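Local coordinates for protein 4-hydroxy-3-methylbut-2-enyl diphosphate reductase, apicoplast (Plasmodium falciparum, PDB 4N7B) that reduces (E)-4-hydroxy-3-methylbut-2-enyl diphosphate to isopentenyl and dimethylallyl diphosphate with an iron-sulfur cluster, the last step of the MEP route to isoprenoid precursors, at residues V254-V259 and F275-N280; I336-K341 and L377-Q382. One frame throughout, in Å; residues are numbered along the deposited sequence.

Contact 1 of 2, residues V254-V259 and F275-N280; sequences VKHKIV and FIEDLN
V254 and F275 pack side by side where the parallel strands 252-255 and 273-276 of a beta-alpha-beta unit, joined through helix 262-271, run out at their C-terminal ends. Packing is tight where buried V254 and I258 meet one edge of the ring: V254 CB lies 3.4 Å from F275 CD2, and I258 CB is 3.7 Å from F275 CE2. With CG anti to the carbonyl carbon (chi1 -54°), the F275 ring lies beside the 256-258 loop, and C265 and E269 of the connecting helix also touch the F275 side chain. A large flat group suits this place because it fills the angle between strand end, loop and helix. Two nearly straight backbone bonds, I276 N to V254 O and H256 N to I276 O, hold the strand ends together.

Across the sheet, the aliphatic stem of K255 covers buried I276 and L279, its CD 4.0 Å from L279 CD1. Beyond it the contact turns polar and open: the long lysine carries its NZ to E277 O at 2.7 Å and into a salt bridge with exposed E277 OE1 at 3.1 Å. In one of two H256 conformers, hence less certainly, ND1 donates to E277 OE2 at 2.6 Å, on its syn side.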
ATOM      1  N   VAL A 254      -0.607  13.781  12.097  1.00 53.96           N
ATOM      2  CA  VAL A 254      -1.025  12.688  11.237  1.00 50.55           C
ATOM      3  C   VAL A 254      -0.993  11.396  12.028  1.00 50.19           C
ATOM      4  O   VAL A 254      -0.005  11.092  12.687  1.00 53.84           O
ATOM      5  CB  VAL A 254      -0.089  12.533  10.036  1.00 50.93           C
ATOM      6  CG1 VAL A 254      -0.525  11.361   9.176  1.00 47.03           C
ATOM      7  CG2 VAL A 254      -0.041  13.820   9.227  1.00 50.41           C
ATOM      8  N   LYS A 255      -2.081  10.642  11.961  1.00 47.60           N
ATOM      9  CA  LYS A 255      -2.173   9.377  12.664  1.00 41.85           C
ATOM     10  C   LYS A 255      -1.542   8.272  11.812  1.00 40.81           C
ATOM     11  O   LYS A 255      -2.019   7.973  10.724  1.00 45.49           O
ATOM     12  CB  LYS A 255      -3.634   9.072  12.984  1.00 48.63           C
ATOM     13  CG  LYS A 255      -3.889   7.665  13.462  1.00 45.17           C
ATOM     14  CD  LYS A 255      -3.144   7.326  14.739  1.00 47.74           C
ATOM     15  CE  LYS A 255      -3.494   5.902  15.181  1.00 55.14           C
ATOM     16  NZ  LYS A 255      -2.882   5.497  16.484  1.00 58.53           N
ATOM     17  N   HIS A 256      -0.487   7.679  12.369  0.53 44.39           N
ATOM     18  CA  HIS A 256       0.449   6.780  11.682  0.53 45.52           C
ATOM     19  C   HIS A 256       1.135   7.453  10.504  0.53 42.78           C
ATOM     20  O   HIS A 256       0.701   8.506  10.032  0.53 45.70           O
ATOM     21  CB  HIS A 256      -0.195   5.461  11.235  0.53 48.33           C
ATOM     22  CG  HIS A 256       0.812   4.398  10.907  0.53 58.29           C
ATOM     23  ND1 HIS A 256       1.470   3.679  11.884  0.53 59.27           N
ATOM     24  CD2 HIS A 256       1.307   3.959   9.726  0.53 55.98           C
ATOM     25  CE1 HIS A 256       2.309   2.833  11.317  0.53 51.17           C
ATOM     26  NE2 HIS A 256       2.230   2.983  10.009  0.53 48.53           N
ATOM     27  N   LYS A 257       2.219   6.840  10.038  1.00 45.44           N
ATOM     28  CA  LYS A 257       2.956   7.365   8.901  1.00 46.21           C
ATOM     29  C   LYS A 257       2.003   7.447   7.710  1.00 44.02           C
ATOM     30  O   LYS A 257       1.246   6.525   7.438  1.00 37.52           O
ATOM     31  CB  LYS A 257       4.175   6.502   8.612  1.00 43.61           C
ATOM     32  CG  LYS A 257       5.201   6.584   9.738  1.00 52.16           C
ATOM     33  CD  LYS A 257       6.449   5.785   9.424  1.00 63.26           C
ATOM     34  CE  LYS A 257       7.585   6.102  10.403  1.00 68.79           C
ATOM     35  NZ  LYS A 257       8.161   7.473  10.207  1.00 74.65           N
ATOM     36  N   ILE A 258       2.015   8.582   7.034  1.00 37.58           N
ATOM     37  CA  ILE A 258       1.009   8.876   6.019  1.00 41.35           C
ATOM     38  C   ILE A 258       1.053   7.880   4.859  1.00 36.26           C
ATOM     39  O   ILE A 258       0.016   7.503   4.320  1.00 34.09           O
ATOM     40  CB  ILE A 258       1.177  10.325   5.530  1.00 40.64           C
ATOM     41  CG1 ILE A 258      -0.193  10.972   5.316  1.00 41.79           C
ATOM     42  CG2 ILE A 258       2.089  10.389   4.330  1.00 44.65           C
ATOM     43  CD1 ILE A 258      -0.799  10.662   4.056  1.00 40.54           C
ATOM     44  N   VAL A 259       2.261   7.463   4.488  1.00 35.91           N
ATOM     45  CA  VAL A 259       2.474   6.332   3.591  1.00 29.86           C
ATOM     46  C   VAL A 259       3.753   5.649   4.077  1.00 39.20           C
ATOM     47  O   VAL A 259       4.548   6.246   4.811  1.00 38.36           O
ATOM     48  CB  VAL A 259       2.620   6.756   2.106  1.00 35.22           C
ATOM     49  CG1 VAL A 259       1.405   7.546   1.646  1.00 33.16           C
ATOM     50  CG2 VAL A 259       3.855   7.585   1.904  1.00 29.35           C
ATOM     51  N   PHE A 275       3.909  12.749  12.816  1.00 47.97           N
ATOM     52  CA  PHE A 275       3.208  11.469  12.783  1.00 48.63           C
ATOM     53  C   PHE A 275       3.143  10.884  14.183  1.00 49.89           C
ATOM     54  O   PHE A 275       4.164  10.714  14.847  1.00 47.18           O
ATOM     55  CB  PHE A 275       3.908  10.510  11.820  1.00 48.33           C
ATOM     56  CG  PHE A 275       4.093  11.080  10.450  1.00 41.41           C
ATOM     57  CD1 PHE A 275       5.319  11.568  10.045  1.00 42.16           C
ATOM     58  CD2 PHE A 275       3.021  11.172   9.586  1.00 40.02           C
ATOM     59  CE1 PHE A 275       5.476  12.111   8.783  1.00 41.11           C
ATOM     60  CE2 PHE A 275       3.168  11.717   8.335  1.00 39.15           C
ATOM     61  CZ  PHE A 275       4.398  12.188   7.929  1.00 39.29           C
ATOM     62  N   ILE A 276       1.933  10.581  14.630  1.00 54.67           N
ATOM     63  CA  ILE A 276       1.723  10.159  16.006  1.00 51.85           C
ATOM     64  C   ILE A 276       0.953   8.854  16.050  1.00 51.38           C
ATOM     65  O   ILE A 276       0.325   8.464  15.069  1.00 48.32           O
ATOM     66  CB  ILE A 276       0.952  11.247  16.792  1.00 59.34           C
ATOM     67  CG1 ILE A 276      -0.464  11.420  16.238  1.00 57.71           C
ATOM     68  CG2 ILE A 276       1.681  12.581  16.696  1.00 60.64           C
ATOM     69  CD1 ILE A 276      -1.488  10.468  16.825  1.00 60.83           C
ATOM     70  N   GLU A 277       1.016   8.172  17.186  1.00 55.61           N
ATOM     71  CA  GLU A 277       0.204   6.982  17.412  1.00 56.36           C
ATOM     72  C   GLU A 277      -0.720   7.204  18.595  1.00 58.67           C
ATOM     73  O   GLU A 277      -1.753   6.550  18.722  1.00 64.39           O
ATOM     74  CB  GLU A 277       1.088   5.758  17.672  1.00 53.86           C
ATOM     75  CG  GLU A 277       1.950   5.346  16.498  1.00 53.61           C
ATOM     76  CD  GLU A 277       1.145   4.882  15.301  1.00 61.45           C
ATOM     77  OE1 GLU A 277      -0.089   4.701  15.427  1.00 61.33           O
ATOM     78  OE2 GLU A 277       1.753   4.693  14.220  1.00 64.07           O
ATOM     79  N   ASP A 278      -0.342   8.134  19.463  1.00 63.55           N
ATOM     80  CA  ASP A 278      -1.113   8.419  20.656  1.00 67.80           C
ATOM     81  C   ASP A 278      -1.849   9.736  20.457  1.00 69.99           C
ATOM     82  O   ASP A 278      -1.227  10.796  20.379  1.00 74.29           O
ATOM     83  CB  ASP A 278      -0.185   8.503  21.869  1.00 75.49           C
ATOM     84  CG  ASP A 278      -0.936   8.460  23.183  1.00 80.12           C
ATOM     85  OD1 ASP A 278      -1.996   9.114  23.290  1.00 77.98           O
ATOM     86  OD2 ASP A 278      -0.462   7.770  24.110  1.00 82.57           O
ATOM     87  N   LEU A 279      -3.174   9.666  20.371  1.00 69.98           N
ATOM     88  CA  LEU A 279      -3.985  10.855  20.119  1.00 69.99           C
ATOM     89  C   LEU A 279      -3.917  11.899  21.236  1.00 72.82           C
ATOM     90  O   LEU A 279      -4.350  13.033  21.045  1.00 78.72           O
ATOM     91  CB  LEU A 279      -5.436  10.462  19.851  1.00 68.43           C
ATOM     92  CG  LEU A 279      -5.750  10.303  18.364  1.00 65.82           C
ATOM     93  CD1 LEU A 279      -5.030   9.072  17.807  1.00 63.97           C
ATOM     94  CD2 LEU A 279      -7.254  10.232  18.131  1.00 64.27           C
ATOM     95  N   ASN A 280      -3.374  11.525  22.390  1.00 71.15           N
ATOM     96  CA  ASN A 280      -3.141  12.490  23.462  1.00 80.26           C
ATOM     97  C   ASN A 280      -2.017  13.448  23.115  1.00 82.90           C
ATOM     98  O   ASN A 280      -1.903  14.527  23.702  1.00 83.68           O
ATOM     99  CB  ASN A 280      -2.799  11.786  24.771  1.00 83.56           C
ATOM    100  CG  ASN A 280      -4.009  11.185  25.436  1.00 83.16           C
ATOM    101  OD1 ASN A 280      -5.145  11.573  25.151  1.00 77.85           O
ATOM    102  ND2 ASN A 280      -3.777  10.236  26.336  1.00 84.57           N
TER

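Contact 2 of 2, residues I336-K341 and L377-Q382; sequences ILIGYK and LFYVTQ
I336 pairs with Y379 and I338 with T381 where strands 334-338 and 377-381 run side by side in a four-stranded parallel beta sheet. Four backbone bonds form the ladder: I336 N to F378 O, V380 N to I336 O, I338 N to V380 O and Q382 N to I338 O. Beta-branched residues suit these extended strands, and I338 lies alongside T381, with CB 4.0 Å from CG2. On the opposite face, L337 CD1 meets V380 CG1 at 3.6 Å.

Beyond the last rung, Q382 carries the pairing on with its side chain. CG stands anti to the backbone N (chi1 -168°) and the extended chain delivers OE1 to Y340 N at 2.9 Å, with an N-H...O angle of 164°. Glycine suits position 339 because a beta carbon there would point at Q382 OE1 and crowd it. The Y340 ring stands almost perpendicular to the amide, with CD2 3.5 Å from OE1.

Further out, helix 387-400 packs on the I338 and T381 face and helix 316-329 on V380. Q382 touches H343, E345 and V346. The straight bond from Y340 N sets OE1 as the acceptor, tying the 339-340 backbone to strand 377-381; a weak NE2 bond to T384 OG1 is consistent with that orientation.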
ATOM      1  N   ILE A 336     -13.976 -13.318   6.867  1.00 36.04           N
ATOM      2  CA  ILE A 336     -12.596 -13.786   6.885  1.00 35.93           C
ATOM      3  C   ILE A 336     -11.719 -12.744   6.223  1.00 36.12           C
ATOM      4  O   ILE A 336     -11.938 -12.386   5.081  1.00 32.87           O
ATOM      5  CB  ILE A 336     -12.410 -15.122   6.158  1.00 33.83           C
ATOM      6  CG1 ILE A 336     -12.782 -16.297   7.061  1.00 48.25           C
ATOM      7  CG2 ILE A 336     -10.954 -15.341   5.850  1.00 33.33           C
ATOM      8  CD1 ILE A 336     -14.214 -16.398   7.389  1.00 41.15           C
ATOM      9  N   LEU A 337     -10.724 -12.261   6.953  1.00 34.44           N
ATOM     10  CA  LEU A 337      -9.853 -11.203   6.476  1.00 30.98           C
ATOM     11  C   LEU A 337      -8.470 -11.775   6.217  1.00 32.37           C
ATOM     12  O   LEU A 337      -7.751 -12.076   7.158  1.00 33.09           O
ATOM     13  CB  LEU A 337      -9.757 -10.104   7.530  1.00 34.83           C
ATOM     14  CG  LEU A 337      -8.737  -8.983   7.289  1.00 35.30           C
ATOM     15  CD1 LEU A 337      -8.821  -8.462   5.879  1.00 40.55           C
ATOM     16  CD2 LEU A 337      -8.983  -7.863   8.277  1.00 35.75           C
ATOM     17  N   ILE A 338      -8.110 -11.952   4.948  1.00 29.09           N
ATOM     18  CA  ILE A 338      -6.784 -12.469   4.601  1.00 25.47           C
ATOM     19  C   ILE A 338      -5.768 -11.328   4.585  1.00 29.39           C
ATOM     20  O   ILE A 338      -5.884 -10.398   3.802  1.00 30.67           O
ATOM     21  CB  ILE A 338      -6.798 -13.106   3.207  1.00 29.15           C
ATOM     22  CG1 ILE A 338      -7.946 -14.111   3.098  1.00 34.32           C
ATOM     23  CG2 ILE A 338      -5.475 -13.775   2.932  1.00 31.93           C
ATOM     24  CD1 ILE A 338      -8.045 -14.794   1.751  1.00 33.80           C
ATOM     25  N   GLY A 339      -4.785 -11.372   5.460  1.00 29.46           N
ATOM     26  CA  GLY A 339      -3.799 -10.312   5.496  1.00 26.56           C
ATOM     27  C   GLY A 339      -2.917 -10.546   6.690  1.00 32.45           C
ATOM     28  O   GLY A 339      -3.123 -11.530   7.402  1.00 29.05           O
ATOM     29  N   TYR A 340      -1.954  -9.663   6.926  1.00 32.73           N
ATOM     30  CA  TYR A 340      -0.996  -9.854   8.015  1.00 35.77           C
ATOM     31  C   TYR A 340      -1.440  -9.136   9.288  1.00 40.98           C
ATOM     32  O   TYR A 340      -1.669  -7.929   9.279  1.00 34.95           O
ATOM     33  CB  TYR A 340       0.378  -9.372   7.567  1.00 34.15           C
ATOM     34  CG  TYR A 340       0.895 -10.179   6.401  1.00 34.49           C
ATOM     35  CD1 TYR A 340       1.388 -11.464   6.597  1.00 42.52           C
ATOM     36  CD2 TYR A 340       0.843  -9.686   5.102  1.00 41.41           C
ATOM     37  CE1 TYR A 340       1.852 -12.228   5.541  1.00 45.08           C
ATOM     38  CE2 TYR A 340       1.310 -10.445   4.028  1.00 43.84           C
ATOM     39  CZ  TYR A 340       1.819 -11.718   4.260  1.00 45.94           C
ATOM     40  OH  TYR A 340       2.291 -12.487   3.215  1.00 47.59           O
ATOM     41  N   LYS A 341      -1.563  -9.908  10.372  1.00 40.99           N
ATOM     42  CA  LYS A 341      -2.167  -9.458  11.633  1.00 44.69           C
ATOM     43  C   LYS A 341      -1.663  -8.119  12.178  1.00 41.22           C
ATOM     44  O   LYS A 341      -2.416  -7.365  12.795  1.00 51.40           O
ATOM     45  CB  LYS A 341      -1.937 -10.516  12.721  1.00 49.64           C
ATOM     46  CG  LYS A 341      -2.749 -11.784  12.552  1.00 55.06           C
ATOM     47  CD  LYS A 341      -2.586 -12.710  13.782  1.00 54.83           C
ATOM     48  CE  LYS A 341      -3.136 -14.130  13.517  1.00 55.55           C
ATOM     49  NZ  LYS A 341      -4.592 -14.189  13.109  1.00 50.50           N
ATOM     50  N   LEU A 377     -20.519 -16.825   4.955  1.00 43.51           N
ATOM     51  CA  LEU A 377     -19.163 -16.315   5.101  1.00 41.98           C
ATOM     52  C   LEU A 377     -18.812 -15.433   3.934  1.00 40.09           C
ATOM     53  O   LEU A 377     -19.220 -15.683   2.806  1.00 39.96           O
ATOM     54  CB  LEU A 377     -18.152 -17.460   5.176  1.00 42.42           C
ATOM     55  CG  LEU A 377     -18.373 -18.436   6.337  1.00 47.67           C
ATOM     56  CD1 LEU A 377     -17.357 -19.567   6.256  1.00 52.11           C
ATOM     57  CD2 LEU A 377     -18.287 -17.717   7.685  1.00 49.26           C
ATOM     58  N   PHE A 378     -18.021 -14.413   4.222  1.00 42.34           N
ATOM     59  CA  PHE A 378     -17.594 -13.447   3.235  1.00 40.37           C
ATOM     60  C   PHE A 378     -16.125 -13.199   3.512  1.00 43.16           C
ATOM     61  O   PHE A 378     -15.738 -13.003   4.668  1.00 42.40           O
ATOM     62  CB  PHE A 378     -18.376 -12.154   3.423  1.00 37.67           C
ATOM     63  CG  PHE A 378     -18.277 -11.188   2.260  1.00 36.30           C
ATOM     64  CD1 PHE A 378     -19.111 -11.320   1.155  1.00 37.62           C
ATOM     65  CD2 PHE A 378     -17.374 -10.132   2.284  1.00 34.03           C
ATOM     66  CE1 PHE A 378     -19.039 -10.427   0.094  1.00 39.58           C
ATOM     67  CE2 PHE A 378     -17.303  -9.226   1.219  1.00 35.32           C
ATOM     68  CZ  PHE A 378     -18.132  -9.379   0.129  1.00 39.40           C
ATOM     69  N   TYR A 379     -15.296 -13.229   2.478  1.00 34.83           N
ATOM     70  CA  TYR A 379     -13.902 -12.942   2.684  1.00 33.93           C
ATOM     71  C   TYR A 379     -13.487 -11.674   1.984  1.00 32.33           C
ATOM     72  O   TYR A 379     -14.082 -11.239   1.010  1.00 31.78           O
ATOM     73  CB  TYR A 379     -13.005 -14.120   2.278  1.00 35.57           C
ATOM     74  CG  TYR A 379     -12.682 -14.255   0.793  1.00 35.68           C
ATOM     75  CD1 TYR A 379     -11.654 -13.518   0.214  1.00 32.13           C
ATOM     76  CD2 TYR A 379     -13.380 -15.155  -0.018  1.00 35.51           C
ATOM     77  CE1 TYR A 379     -11.346 -13.651  -1.130  1.00 32.92           C
ATOM     78  CE2 TYR A 379     -13.075 -15.295  -1.361  1.00 33.37           C
ATOM     79  CZ  TYR A 379     -12.057 -14.535  -1.910  1.00 34.40           C
ATOM     80  OH  TYR A 379     -11.740 -14.652  -3.247  1.00 44.53           O
ATOM     81  N   VAL A 380     -12.405 -11.117   2.486  1.00 31.74           N
ATOM     82  CA  VAL A 380     -11.929  -9.832   2.075  1.00 31.48           C
ATOM     83  C   VAL A 380     -10.415  -9.941   2.258  1.00 35.99           C
ATOM     84  O   VAL A 380      -9.956 -10.855   2.953  1.00 32.20           O
ATOM     85  CB  VAL A 380     -12.636  -8.784   2.965  1.00 36.15           C
ATOM     86  CG1 VAL A 380     -11.670  -7.994   3.797  1.00 38.85           C
ATOM     87  CG2 VAL A 380     -13.528  -7.920   2.135  1.00 36.59           C
ATOM     88  N   THR A 381      -9.623  -9.057   1.648  1.00 35.32           N
ATOM     89  CA  THR A 381      -8.173  -9.152   1.790  1.00 28.59           C
ATOM     90  C   THR A 381      -7.523  -7.792   1.981  1.00 31.66           C
ATOM     91  O   THR A 381      -8.085  -6.749   1.634  1.00 34.06           O
ATOM     92  CB  THR A 381      -7.483  -9.868   0.581  1.00 28.08           C
ATOM     93  OG1 THR A 381      -7.286  -8.964  -0.508  1.00 38.10           O
ATOM     94  CG2 THR A 381      -8.302 -11.031   0.096  1.00 31.46           C
ATOM     95  N   GLN A 382      -6.325  -7.824   2.541  1.00 28.08           N
ATOM     96  CA  GLN A 382      -5.400  -6.703   2.491  1.00 27.71           C
ATOM     97  C   GLN A 382      -5.197  -6.283   1.028  1.00 28.59           C
ATOM     98  O   GLN A 382      -5.080  -7.126   0.135  1.00 29.15           O
ATOM     99  CB  GLN A 382      -4.072  -7.143   3.103  1.00 28.02           C
ATOM    100  CG  GLN A 382      -3.080  -6.044   3.409  1.00 27.84           C
ATOM    101  CD  GLN A 382      -1.893  -6.571   4.184  1.00 34.59           C
ATOM    102  OE1 GLN A 382      -1.998  -7.585   4.860  1.00 36.76           O
ATOM    103  NE2 GLN A 382      -0.755  -5.902   4.077  1.00 37.20           N
TER

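Contacts 1 and 2 belong to two separate four-stranded parallel sheets, with centres about 24 Å apart and nearest atoms about 11 Å apart, so they do not touch. Both lie where strands end towards the iron-sulfur cluster: the side chains of I258 in contact 1 and Q382 in contact 2 each come within about 9 Å of it. Each also borders residues inferred by similarity to bind substrate. The H256 side chain is about 3 Å from that of H260 and about 4 Å from that of H293; the Q382 side chain is about 3 Å from that of H343 and about 4 Å from that of S442. H256 and Q382 are therefore probably second-shell neighbours of the diphosphate pocket.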